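Local atomic coordinates of ESX-1 secretion system protein EccA1 (Mycobacterium tuberculosis, PDB entry 4F3V), a protein that probably hydrolyses ATP and may power export of virulence factors through the ESX-1 (type VII) secretion system, this chain being the enzyme's N-terminal TPR domain. Residues Arg6-Phe11 with Phe29-Tyr35; Ser38-Ile44 with Asn66-Gly72; Leu90-Ile94 with Glu204-Arg208; Leu194-Asn198 with Ile210-Leu214. All blocks are in the same frame, centred on the assembly; numbering follows the deposited sequence.

The four contacts form two groups on this elongated, mostly helical N-terminal domain. Contacts 1 and 2 touch, their centres 10 Å apart: I32 and T33 of helix 22-35 pack on A42 and W43 of helix 40-48, and the F11 ring meets S71. Contacts 3 and 4 lie equally close together and share helix 207-221, whose start serves contact 3 and whose next turns serve contact 4. The two groups are well separated; contacts 1 and 4 sit on opposite sides of the chain's centre, 46 Å from centre to centre. Contact 3 is near the middle, with the D93 side chain about 14 Å from a bound samarium ion.

Contact 1: Arg6-Phe11 with Phe29-Tyr35; sequences RLASLF and FTEITNY
F29 meets F11 where two consecutive antiparallel helices, 2-17 and 22-35, pack as an alpha-alpha hairpin of this TPR domain. The segment axes run 156° apart and approach to 9.3 Å. The edge of the F29 ring is turned toward the face of F11 in an offset edge-to-face pair, the closest atoms being CE1 of each ring at 3.6 Å. Farther along, E31 sends its carboxylate toward R6: with CG anti to the backbone N and a bend at chi2 (75°), OE2 receives NH2 of R6 at 2.8 Å. This salt bridge uses the anti lone pair of OE2 and lies in the guanidinium plane, although the carboxylate itself stands nearly perpendicular to that plane. The CG of E31 also rests on L10 CD1, which in turn lies over a face of the R6 guanidinium. I32 fills the middle of the interface. Its CG1 passes L10 CB at 3.8 Å and its CD1 reaches the F11 backbone, while beyond these segments it also packs on A39, A42 and L70, tying the hairpin to the following helices. Y35 closes the row; its CB touches L7 CD2 at 4.0 Å, and its ring offers a face to the extended R6 in a cation-pi contact. There R6 NH1 hangs 3.5 Å above the Y35 ring plane, over its centre.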
# COMPACT_ATOMS: atom_id res chain seq x y z
N ARG A 6 22.91 -14.97 22.91
CA ARG A 6 23.42 -15.05 21.55
C ARG A 6 22.59 -14.22 20.55
O ARG A 6 23.15 -13.48 19.74
CB ARG A 6 23.47 -16.50 21.08
CG ARG A 6 24.27 -16.69 19.80
CD ARG A 6 24.52 -18.15 19.41
NE ARG A 6 24.89 -18.23 17.98
CZ ARG A 6 24.07 -18.60 16.99
NH1 ARG A 6 22.82 -18.99 17.22
NH2 ARG A 6 24.52 -18.58 15.74
N LEU A 7 21.27 -14.35 20.61
CA LEU A 7 20.37 -13.63 19.70
C LEU A 7 20.42 -12.12 19.93
O LEU A 7 20.37 -11.35 18.97
CB LEU A 7 18.92 -14.14 19.85
CG LEU A 7 18.66 -15.62 19.53
CD1 LEU A 7 17.15 -15.88 19.50
CD2 LEU A 7 19.33 -16.06 18.24
N ALA A 8 20.50 -11.72 21.19
CA ALA A 8 20.71 -10.31 21.56
C ALA A 8 21.93 -9.72 20.86
O ALA A 8 21.86 -8.67 20.24
CB ALA A 8 20.91 -10.18 23.08
N SER A 9 23.04 -10.42 21.02
CA SER A 9 24.28 -9.91 20.50
C SER A 9 24.24 -9.94 18.93
O SER A 9 24.74 -9.03 18.30
CB SER A 9 25.45 -10.65 21.15
OG SER A 9 25.73 -11.84 20.48
N LEU A 10 23.60 -10.93 18.32
CA LEU A 10 23.42 -10.94 16.85
C LEU A 10 22.57 -9.75 16.39
O LEU A 10 22.88 -9.11 15.39
CB LEU A 10 22.77 -12.24 16.37
CG LEU A 10 23.59 -13.54 16.36
CD1 LEU A 10 22.65 -14.69 16.01
CD2 LEU A 10 24.76 -13.49 15.41
N PHE A 11 21.52 -9.44 17.15
CA PHE A 11 20.68 -8.30 16.81
C PHE A 11 21.41 -6.97 16.89
O PHE A 11 21.35 -6.13 15.99
CB PHE A 11 19.43 -8.25 17.74
CG PHE A 11 18.43 -7.24 17.29
CD1 PHE A 11 17.50 -7.56 16.36
CD2 PHE A 11 18.51 -5.93 17.74
CE1 PHE A 11 16.59 -6.60 15.91
CE2 PHE A 11 17.63 -4.96 17.29
CZ PHE A 11 16.67 -5.30 16.37
N PHE A 29 20.27 -10.96 10.91
CA PHE A 29 18.83 -11.01 11.21
C PHE A 29 18.25 -12.39 10.82
O PHE A 29 17.40 -12.93 11.52
CB PHE A 29 18.06 -9.91 10.47
CG PHE A 29 18.33 -8.51 10.96
CD1 PHE A 29 18.15 -8.16 12.30
CD2 PHE A 29 18.71 -7.54 10.09
CE1 PHE A 29 18.34 -6.86 12.73
CE2 PHE A 29 18.91 -6.23 10.51
CZ PHE A 29 18.73 -5.89 11.84
N THR A 30 18.75 -12.97 9.74
CA THR A 30 18.28 -14.26 9.27
C THR A 30 18.74 -15.38 10.21
O THR A 30 17.99 -16.31 10.47
CB THR A 30 18.76 -14.51 7.83
OG1 THR A 30 18.17 -13.51 7.00
CG2 THR A 30 18.35 -15.90 7.33
N GLU A 31 19.96 -15.27 10.72
CA GLU A 31 20.43 -16.20 11.71
C GLU A 31 19.51 -16.18 12.95
O GLU A 31 19.19 -17.24 13.49
CB GLU A 31 21.85 -15.83 12.12
CG GLU A 31 22.51 -16.79 13.09
CD GLU A 31 22.96 -18.08 12.46
OE1 GLU A 31 22.79 -18.27 11.25
OE2 GLU A 31 23.50 -18.91 13.19
N ILE A 32 19.05 -15.00 13.37
CA ILE A 32 18.11 -14.91 14.50
C ILE A 32 16.80 -15.62 14.20
O ILE A 32 16.37 -16.50 14.97
CB ILE A 32 17.84 -13.46 14.93
CG1 ILE A 32 19.14 -12.80 15.42
CG2 ILE A 32 16.72 -13.41 15.98
CD1 ILE A 32 19.10 -11.30 15.40
N THR A 33 16.19 -15.31 13.05
CA THR A 33 14.89 -15.93 12.71
C THR A 33 15.00 -17.43 12.48
O THR A 33 14.05 -18.16 12.76
CB THR A 33 14.20 -15.27 11.51
OG1 THR A 33 15.02 -15.42 10.35
CG2 THR A 33 13.94 -13.81 11.78
N ASN A 34 16.15 -17.90 12.00
CA ASN A 34 16.42 -19.34 11.92
C ASN A 34 16.36 -20.05 13.26
O ASN A 34 15.96 -21.21 13.31
CB ASN A 34 17.81 -19.62 11.31
CG ASN A 34 17.82 -19.45 9.79
OD1 ASN A 34 16.78 -19.21 9.17
ND2 ASN A 34 19.00 -19.60 9.19
N TYR A 35 16.77 -19.37 14.33
CA TYR A 35 16.73 -19.93 15.69
C TYR A 35 15.46 -19.60 16.45
O TYR A 35 15.10 -20.33 17.35
CB TYR A 35 17.93 -19.43 16.49
CG TYR A 35 19.17 -20.28 16.18
CD1 TYR A 35 19.84 -20.15 14.95
CD2 TYR A 35 19.64 -21.23 17.08
CE1 TYR A 35 20.94 -20.94 14.64
CE2 TYR A 35 20.74 -22.02 16.78
CZ TYR A 35 21.39 -21.87 15.57
OH TYR A 35 22.47 -22.66 15.29

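Contact 2: Ser38-Ile44 with Asn66-Gly72; sequences SACDAWI and NFGQLSG
The F67 ring takes its partners at the edge: I44 CD1 comes in near the ring plane, 3.6 Å from F67 CD1, and C40 SG also lies near that plane. The N66 amide is used edge-on too, its ND2 giving a nearly straight 2.8 Å bond to S38 O that runs within the amide plane. The same oxygen takes C40 N, the closing bond of an inverse gamma turn centred on A39, from the opposite face of its carbonyl plane. The third flat group, the D41 carboxylate, does most of the polar work. Its OD1 receives G68 N at 2.7 Å on the syn lone pair. Its OD2 accepts two bonds from S71, N at 2.8 Å on the anti lone pair and OG from above the carboxylate plane. Three bonds thus fix the rotation of a buried acid. A water bridges D41 N and N66 O. Alongside, L70 CD2 packs on A39 and A42, and M78 touches D41, I44 and S71. Here an acid near the start of one helix receives N-H groups at the beginning of another, where the helix dipole would probably stabilise its charge, a local joint between helices 40-48 and 69-72 of the TPR domain.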
# COMPACT_ATOMS: atom_id res chain seq x y z
N SER A 38 9.75 -16.60 16.11
CA SER A 38 8.89 -15.60 16.74
C SER A 38 9.56 -14.25 17.00
O SER A 38 8.95 -13.38 17.58
CB SER A 38 8.42 -16.19 18.06
OG SER A 38 7.59 -17.29 17.77
N ALA A 39 10.81 -14.08 16.55
CA ALA A 39 11.57 -12.86 16.81
C ALA A 39 11.14 -11.77 15.83
O ALA A 39 11.81 -11.47 14.85
CB ALA A 39 13.08 -13.11 16.70
N CYS A 40 10.00 -11.18 16.13
CA CYS A 40 9.41 -10.08 15.37
C CYS A 40 10.42 -9.01 14.94
O CYS A 40 10.53 -8.70 13.76
CB CYS A 40 8.31 -9.44 16.20
SG CYS A 40 7.39 -8.15 15.33
N ASP A 41 11.22 -8.51 15.88
CA ASP A 41 12.20 -7.45 15.57
C ASP A 41 13.22 -7.85 14.48
O ASP A 41 13.64 -7.00 13.70
CB ASP A 41 12.94 -6.98 16.84
CG ASP A 41 12.01 -6.35 17.85
OD1 ASP A 41 10.82 -6.10 17.51
OD2 ASP A 41 12.47 -6.08 18.97
N ALA A 42 13.60 -9.11 14.44
CA ALA A 42 14.51 -9.60 13.41
C ALA A 42 13.84 -9.75 12.03
O ALA A 42 14.48 -9.54 11.01
CB ALA A 42 15.19 -10.90 13.86
N TRP A 43 12.57 -10.14 12.00
CA TRP A 43 11.80 -10.11 10.76
C TRP A 43 11.72 -8.71 10.21
O TRP A 43 11.93 -8.51 9.01
CB TRP A 43 10.41 -10.70 10.90
CG TRP A 43 10.39 -12.18 11.17
CD1 TRP A 43 10.08 -12.81 12.37
CD2 TRP A 43 10.73 -13.26 10.25
NE1 TRP A 43 10.19 -14.16 12.25
CE2 TRP A 43 10.59 -14.49 11.00
CE3 TRP A 43 11.14 -13.32 8.93
CZ2 TRP A 43 10.84 -15.73 10.43
CZ3 TRP A 43 11.39 -14.56 8.37
CH2 TRP A 43 11.23 -15.75 9.11
N ILE A 44 11.52 -7.72 11.08
CA ILE A 44 11.51 -6.32 10.67
C ILE A 44 12.92 -5.88 10.19
O ILE A 44 13.05 -5.13 9.23
CB ILE A 44 10.95 -5.42 11.80
CG1 ILE A 44 9.47 -5.79 12.05
CG2 ILE A 44 11.09 -3.94 11.45
CD1 ILE A 44 8.88 -5.20 13.33
N ASN A 66 5.49 -9.80 20.00
CA ASN A 66 6.89 -9.74 20.42
C ASN A 66 7.60 -8.48 19.92
O ASN A 66 8.80 -8.35 20.12
CB ASN A 66 7.65 -10.99 19.99
CG ASN A 66 7.10 -12.27 20.60
OD1 ASN A 66 6.50 -12.24 21.66
ND2 ASN A 66 7.31 -13.42 19.90
N PHE A 67 6.86 -7.55 19.32
CA PHE A 67 7.47 -6.33 18.82
C PHE A 67 8.17 -5.60 19.95
O PHE A 67 7.55 -5.30 20.96
CB PHE A 67 6.41 -5.41 18.20
CG PHE A 67 6.97 -4.10 17.71
CD1 PHE A 67 7.60 -4.01 16.47
CD2 PHE A 67 6.89 -2.96 18.48
CE1 PHE A 67 8.11 -2.82 16.02
CE2 PHE A 67 7.41 -1.74 18.03
CZ PHE A 67 8.02 -1.67 16.79
N GLY A 68 9.45 -5.32 19.76
CA GLY A 68 10.22 -4.55 20.75
C GLY A 68 11.02 -5.38 21.73
O GLY A 68 11.91 -4.84 22.41
N GLN A 69 10.71 -6.68 21.82
CA GLN A 69 11.30 -7.55 22.85
C GLN A 69 12.79 -7.79 22.62
O GLN A 69 13.60 -7.58 23.52
CB GLN A 69 10.55 -8.89 22.92
CG GLN A 69 10.94 -9.72 24.13
CD GLN A 69 12.25 -10.47 23.96
OE1 GLN A 69 12.61 -10.92 22.86
NE2 GLN A 69 12.97 -10.60 25.06
N LEU A 70 13.16 -8.17 21.41
CA LEU A 70 14.55 -8.48 21.09
C LEU A 70 15.43 -7.23 21.04
O LEU A 70 16.47 -7.19 21.67
CB LEU A 70 14.64 -9.25 19.74
CG LEU A 70 16.04 -9.64 19.26
CD1 LEU A 70 16.77 -10.41 20.37
CD2 LEU A 70 15.92 -10.44 17.96
N SER A 71 14.98 -6.20 20.29
CA SER A 71 15.69 -4.95 20.24
C SER A 71 15.81 -4.36 21.66
O SER A 71 16.86 -3.87 22.07
CB SER A 71 14.97 -3.97 19.31
OG SER A 71 13.64 -3.77 19.71
N GLY A 72 14.72 -4.46 22.42
CA GLY A 72 14.71 -3.99 23.81
C GLY A 72 15.73 -4.65 24.73
O GLY A 72 16.28 -4.02 25.61
O HOH W 1 11.13 -9.17 18.90

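Contact 3: Leu90-Ile94 with Glu204-Arg208; sequences LYGDI and EACAR
The carbonyl oxygen of A205 accepts D93 N at 2.9 Å, with an N-H...O angle of 163°; the donor stands above the carbonyl plane instead of on a lone pair. This bond ties the loop of a two-stranded antiparallel hairpin, strands 84-86 and 95-97, to the type I beta turn E204-A207 that leads into helix 207-221. The two segments are 110 residues apart at their nearest ends, so the hairpin is docked onto a much later part of the helical domain. G92, fully extended and without a side chain, lets the two backbones come very close: its CA is 4.0 Å from the CA of C206 and 3.3 Å from A205 O, and the C206 sulfur lies against it as well. On one flank of G92, Y91 O faces C206, whose CB lies 3.3 Å away and whose CA makes a bent CA-H...O contact with that oxygen. The Y91 ring turns away from the turn, its OH hydrogen-bonding to A142 O and its ring meeting W139. On the other flank, A205 CB presses on D93 O at 3.4 Å and also touches I94. The I94 backbone pairs with I87 across the hairpin, and F168 of helix 167-183 packs on both I94 and A205, adding an apolar backing to the single backbone bond. With CG1 beside its backbone N (chi1 -55°), I94 can run along the turn: CG1 lies 4.1 Å from A205 CB, and CD1 lies 4.1 Å from C206 SG.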
# COMPACT_ATOMS: atom_id res chain seq x y z
N LEU A 90 -2.63 0.29 -5.25
CA LEU A 90 -2.68 0.69 -6.64
C LEU A 90 -2.63 2.22 -6.85
O LEU A 90 -2.49 2.67 -7.98
CB LEU A 90 -3.94 0.13 -7.31
CG LEU A 90 -5.27 0.77 -6.86
CD1 LEU A 90 -5.67 1.90 -7.82
CD2 LEU A 90 -6.38 -0.29 -6.76
N TYR A 91 -2.79 2.99 -5.76
CA TYR A 91 -3.00 4.44 -5.87
C TYR A 91 -1.69 5.21 -6.03
O TYR A 91 -1.64 6.23 -6.69
CB TYR A 91 -3.79 4.98 -4.65
CG TYR A 91 -5.11 4.25 -4.42
CD1 TYR A 91 -6.14 4.32 -5.35
CD2 TYR A 91 -5.29 3.45 -3.31
CE1 TYR A 91 -7.33 3.65 -5.14
CE2 TYR A 91 -6.48 2.77 -3.10
CZ TYR A 91 -7.49 2.87 -4.01
OH TYR A 91 -8.64 2.18 -3.78
N GLY A 92 -0.62 4.72 -5.42
CA GLY A 92 0.62 5.45 -5.44
C GLY A 92 1.72 4.71 -4.71
O GLY A 92 1.49 3.63 -4.16
N ASP A 93 2.91 5.30 -4.74
CA ASP A 93 4.07 4.77 -4.04
C ASP A 93 4.16 5.49 -2.71
O ASP A 93 4.60 6.64 -2.63
CB ASP A 93 5.34 4.98 -4.88
CG ASP A 93 6.60 4.38 -4.23
OD1 ASP A 93 6.53 3.97 -3.04
OD2 ASP A 93 7.66 4.32 -4.91
N ILE A 94 3.63 4.85 -1.67
CA ILE A 94 3.56 5.46 -0.35
C ILE A 94 4.13 4.47 0.65
O ILE A 94 3.72 3.29 0.69
CB ILE A 94 2.08 5.84 0.02
CG1 ILE A 94 1.45 6.73 -1.06
CG2 ILE A 94 1.99 6.50 1.40
CD1 ILE A 94 -0.04 6.94 -0.94
N GLU A 204 2.61 13.87 -6.09
CA GLU A 204 3.81 13.25 -6.64
C GLU A 204 3.82 11.73 -6.42
O GLU A 204 4.07 10.97 -7.35
CB GLU A 204 5.08 13.91 -6.09
CG GLU A 204 6.38 13.19 -6.47
CD GLU A 204 7.63 14.10 -6.41
OE1 GLU A 204 8.09 14.45 -5.29
OE2 GLU A 204 8.17 14.46 -7.48
N ALA A 205 3.52 11.29 -5.20
CA ALA A 205 3.50 9.86 -4.88
C ALA A 205 2.48 9.10 -5.73
O ALA A 205 2.70 7.94 -6.03
CB ALA A 205 3.21 9.62 -3.41
N CYS A 206 1.40 9.77 -6.11
CA CYS A 206 0.30 9.15 -6.84
C CYS A 206 0.24 9.62 -8.32
O CYS A 206 -0.77 9.44 -8.99
CB CYS A 206 -1.03 9.44 -6.12
SG CYS A 206 -1.14 8.84 -4.39
N ALA A 207 1.35 10.15 -8.82
CA ALA A 207 1.39 10.77 -10.15
C ALA A 207 0.94 9.82 -11.25
O ALA A 207 0.24 10.21 -12.17
CB ALA A 207 2.79 11.31 -10.47
N ARG A 208 1.33 8.56 -11.15
CA ARG A 208 1.04 7.60 -12.21
C ARG A 208 -0.46 7.27 -12.34
O ARG A 208 -1.00 7.32 -13.47
CB ARG A 208 1.85 6.34 -12.00
CG ARG A 208 3.34 6.61 -12.18
CD ARG A 208 4.16 5.41 -11.79
NE ARG A 208 3.87 4.31 -12.69
CZ ARG A 208 3.98 3.02 -12.39
NH1 ARG A 208 4.34 2.61 -11.18
NH2 ARG A 208 3.69 2.12 -13.33

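Contact 4: Leu194-Asn198 with Ile210-Leu214; sequences LTEAN and IAWYL
L194 reaches across to three residues of the facing helix. Its CD1 branch lies 3.6 Å from Y213 CB and also meets the L214 backbone N, while its CB rests on L214 CG at 4.0 Å. I210 lies beside L194 and N198: its CG2 comes to 3.8 Å from L194 O, and its CD1 touches N198 OD1 at 3.9 Å. N198 points its CB toward the partner helix, and CG anti to N (chi1 -165°) leaves OD1 beside I210. On the more exposed side, L214 CD2 lies near T195 OG1, the two side chains crossing at about a right angle; the hydroxyl has its polar partner in E191 O, one turn back. No hydrogen bond joins the segments, so the interface is held by apolar packing. Further out, Y213 turns its ring off the interface, with W212 CD1 over one face and V179 of helix 167-183 against the side chain. V175 of that helix touches both A197 and I210, backing the pair from one side, and L230 of helix 224-237 meets L214. The segment axes lie 10.3 Å apart at 161°. Two successive antiparallel helices, with neighbouring helices before and after packed against them, make the alpha-alpha hairpin stacking on which TPR domains are built.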
# COMPACT_ATOMS: atom_id res chain seq x y z
N LEU A 194 -9.30 13.99 -9.23
CA LEU A 194 -7.91 13.67 -9.55
C LEU A 194 -7.09 14.95 -9.76
O LEU A 194 -5.92 15.01 -9.36
CB LEU A 194 -7.82 12.75 -10.76
CG LEU A 194 -8.33 11.31 -10.55
CD1 LEU A 194 -8.34 10.54 -11.89
CD2 LEU A 194 -7.53 10.58 -9.47
N THR A 195 -7.72 15.97 -10.35
CA THR A 195 -7.08 17.28 -10.50
C THR A 195 -6.82 17.96 -9.15
O THR A 195 -5.71 18.43 -8.91
CB THR A 195 -7.87 18.20 -11.44
OG1 THR A 195 -8.00 17.55 -12.71
CG2 THR A 195 -7.17 19.56 -11.61
N GLU A 196 -7.80 17.94 -8.24
CA GLU A 196 -7.59 18.45 -6.88
C GLU A 196 -6.52 17.66 -6.11
O GLU A 196 -5.65 18.25 -5.45
CB GLU A 196 -8.89 18.49 -6.09
CG GLU A 196 -9.81 19.62 -6.56
CD GLU A 196 -11.15 19.71 -5.82
OE1 GLU A 196 -11.20 19.29 -4.64
OE2 GLU A 196 -12.13 20.26 -6.38
N ALA A 197 -6.58 16.33 -6.20
CA ALA A 197 -5.61 15.49 -5.49
C ALA A 197 -4.19 15.74 -6.04
O ALA A 197 -3.20 15.63 -5.31
CB ALA A 197 -5.99 14.02 -5.60
N ASN A 198 -4.10 16.11 -7.31
CA ASN A 198 -2.81 16.43 -7.88
C ASN A 198 -2.14 17.62 -7.20
O ASN A 198 -0.91 17.67 -7.14
CB ASN A 198 -2.92 16.69 -9.37
CG ASN A 198 -1.57 16.66 -10.05
OD1 ASN A 198 -0.86 15.65 -10.03
ND2 ASN A 198 -1.19 17.77 -10.63
N ILE A 210 -2.90 9.10 -11.08
CA ILE A 210 -3.58 10.36 -11.37
C ILE A 210 -3.61 10.58 -12.90
O ILE A 210 -4.68 10.79 -13.49
CB ILE A 210 -2.92 11.56 -10.66
CG1 ILE A 210 -3.19 11.51 -9.15
CG2 ILE A 210 -3.47 12.87 -11.23
CD1 ILE A 210 -2.40 12.52 -8.33
N ALA A 211 -2.44 10.52 -13.55
CA ALA A 211 -2.37 10.80 -15.01
C ALA A 211 -3.08 9.72 -15.83
O ALA A 211 -3.81 10.02 -16.76
CB ALA A 211 -0.92 10.95 -15.46
N TRP A 212 -2.88 8.46 -15.45
CA TRP A 212 -3.51 7.35 -16.15
C TRP A 212 -5.01 7.43 -16.15
O TRP A 212 -5.65 7.31 -17.18
CB TRP A 212 -3.09 6.01 -15.54
CG TRP A 212 -3.78 4.84 -16.16
CD1 TRP A 212 -4.81 4.06 -15.62
CD2 TRP A 212 -3.46 4.22 -17.45
NE1 TRP A 212 -5.17 3.06 -16.49
CE2 TRP A 212 -4.39 3.10 -17.60
CE3 TRP A 212 -2.54 4.49 -18.46
CZ2 TRP A 212 -4.37 2.29 -18.74
CZ3 TRP A 212 -2.53 3.67 -19.60
CH2 TRP A 212 -3.44 2.60 -19.74
N TYR A 213 -5.59 7.64 -14.98
CA TYR A 213 -7.04 7.68 -14.87
C TYR A 213 -7.63 8.97 -15.44
O TYR A 213 -8.74 8.94 -15.99
CB TYR A 213 -7.49 7.37 -13.43
CG TYR A 213 -7.44 5.88 -13.14
CD1 TYR A 213 -8.40 5.01 -13.66
CD2 TYR A 213 -6.42 5.34 -12.38
CE1 TYR A 213 -8.35 3.64 -13.42
CE2 TYR A 213 -6.36 3.97 -12.14
CZ TYR A 213 -7.33 3.13 -12.65
OH TYR A 213 -7.27 1.77 -12.40
N LEU A 214 -6.91 10.09 -15.34
CA LEU A 214 -7.33 11.30 -16.07
C LEU A 214 -7.36 11.01 -17.56
O LEU A 214 -8.31 11.39 -18.23
CB LEU A 214 -6.41 12.51 -15.80
CG LEU A 214 -6.59 13.30 -14.49
CD1 LEU A 214 -5.41 14.25 -14.24
CD2 LEU A 214 -7.92 14.07 -14.52